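Local coordinates for protein ammonium transporter (Kuenenia stuttgartiensis, PDB 6EU6) that probably senses ammonium at the membrane as the ammonium-transporter-type part of a sensor histidine kinase, at residues Phe98-Met101 with Val102-Ser105. Numbering follows the deposited sequence.
Sequences FFQM and VFAS
Met101 O accepts the backbone N-H of Ser105 at 2.9 Å (O to N), and Ser105 OG, hydrogen-bonded with Ser54 OG, also lies 3.3 Å from Met101 O. Three further i to i+4 bonds run before it: Val102 N to Phe98 O, Phe103 N to Phe99 O, the straightest at 168°, and Ala104 N to Gln100 O. They hold about two turns of the membrane helix 93-114 in the Amt fold, all eight residues buried, wedged between helices 2-34, 40-67 and 121-144. One turn apart, the Phe99 and Phe103 rings meet obliquely, planes at 41° and centroids 4.5 Å apart, with Phe99 CZ 3.4 Å from Phe103 CE1. Phe99 reaches this partner with CG anti to its own N (chi1 -170°), while Phe103 also stacks on Phe223. A leucine in place of Phe103 has no ring to set against Phe99 and Phe223 and would probably leave a gap beside Tyr136 and Trp144. On another side of the helix, Val102 CG1 lies over one face of the Phe98 ring, 4.0 Å from its centroid, a CH-pi contact. Val102 CG2 instead nears Phe99 O at 3.2 Å. The Phe98 ring also packs edge-to-face with Phe221 of a neighbouring subunit, taking this helix into the trimer interface.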
loop_
_atom_site.group_PDB
_atom_site.type_symbol
_atom_site.label_atom_id
_atom_site.label_comp_id
_atom_site.label_asym_id
_atom_site.label_seq_id
_atom_site.Cartn_x
_atom_site.Cartn_y
_atom_site.Cartn_z
ATOM N N PHE A 98 -11.280 -0.269 -16.402
ATOM C CA PHE A 98 -10.036 -0.021 -15.729
ATOM C C PHE A 98 -9.519 -1.290 -15.064
ATOM O O PHE A 98 -8.306 -1.538 -15.066
ATOM C CB PHE A 98 -10.180 1.110 -14.701
ATOM C CG PHE A 98 -8.874 1.467 -14.034
ATOM C CD1 PHE A 98 -7.743 1.804 -14.789
ATOM C CD2 PHE A 98 -8.730 1.351 -12.672
ATOM C CE1 PHE A 98 -6.512 2.043 -14.197
ATOM C CE2 PHE A 98 -7.498 1.609 -12.066
ATOM C CZ PHE A 98 -6.397 1.966 -12.825
ATOM N N PHE A 99 -10.437 -2.035 -14.464
ATOM C CA PHE A 99 -10.148 -3.364 -13.927
ATOM C C PHE A 99 -9.461 -4.275 -14.939
ATOM O O PHE A 99 -8.390 -4.833 -14.678
ATOM C CB PHE A 99 -11.412 -3.969 -13.361
ATOM C CG PHE A 99 -11.190 -5.255 -12.565
ATOM C CD1 PHE A 99 -10.720 -5.224 -11.274
ATOM C CD2 PHE A 99 -11.454 -6.477 -13.120
ATOM C CE1 PHE A 99 -10.537 -6.433 -10.527
ATOM C CE2 PHE A 99 -11.296 -7.662 -12.389
ATOM C CZ PHE A 99 -10.798 -7.641 -11.087
ATOM N N GLN A 100 -9.981 -4.301 -16.148
ATOM C CA GLN A 100 -9.386 -5.151 -17.140
ATOM C C GLN A 100 -8.076 -4.520 -17.624
ATOM O O GLN A 100 -7.199 -5.240 -18.001
ATOM C CB GLN A 100 -10.350 -5.380 -18.317
ATOM C CG GLN A 100 -11.646 -6.115 -17.959
ATOM C CD GLN A 100 -11.367 -7.542 -17.467
ATOM O OE1 GLN A 100 -10.391 -8.140 -17.837
ATOM N NE2 GLN A 100 -12.209 -8.048 -16.582
ATOM N N MET A 101 -7.925 -3.176 -17.614
ATOM C CA MET A 101 -6.653 -2.587 -17.979
ATOM C C MET A 101 -5.533 -3.027 -17.037
ATOM O O MET A 101 -4.432 -3.346 -17.472
ATOM C CB MET A 101 -6.745 -1.036 -18.006
ATOM C CG MET A 101 -5.458 -0.341 -18.390
ATOM S SD MET A 101 -5.688 1.471 -18.403
ATOM C CE MET A 101 -6.584 1.525 -19.942
ATOM N N VAL A 102 -5.804 -2.990 -15.728
ATOM C CA VAL A 102 -4.748 -3.373 -14.815
ATOM C C VAL A 102 -4.461 -4.903 -14.902
ATOM O O VAL A 102 -3.350 -5.339 -14.637
ATOM C CB VAL A 102 -4.985 -2.867 -13.371
ATOM C CG1 VAL A 102 -5.014 -1.334 -13.367
ATOM C CG2 VAL A 102 -6.249 -3.398 -12.750
ATOM N N PHE A 103 -5.472 -5.724 -15.212
ATOM C CA PHE A 103 -5.183 -7.129 -15.616
ATOM C C PHE A 103 -4.178 -7.226 -16.771
ATOM O O PHE A 103 -3.212 -7.976 -16.725
ATOM C CB PHE A 103 -6.509 -7.870 -15.919
ATOM C CG PHE A 103 -7.161 -8.476 -14.716
ATOM C CD1 PHE A 103 -7.150 -7.824 -13.501
ATOM C CD2 PHE A 103 -7.844 -9.659 -14.818
ATOM C CE1 PHE A 103 -7.744 -8.375 -12.389
ATOM C CE2 PHE A 103 -8.387 -10.249 -13.690
ATOM C CZ PHE A 103 -8.367 -9.595 -12.486
ATOM N N ALA A 104 -4.383 -6.425 -17.815
ATOM C CA ALA A 104 -3.497 -6.440 -18.953
ATOM C C ALA A 104 -2.087 -6.000 -18.523
ATOM O O ALA A 104 -1.117 -6.590 -18.984
ATOM C CB ALA A 104 -3.990 -5.538 -20.104
ATOM N N SER A 105 -1.983 -4.978 -17.659
ATOM C CA SER A 105 -0.708 -4.564 -17.189
ATOM C C SER A 105 0.024 -5.657 -16.410
ATOM O O SER A 105 1.282 -5.672 -16.387
ATOM C CB SER A 105 -0.854 -3.322 -16.319
ATOM O OG SER A 105 -1.369 -2.262 -17.143
#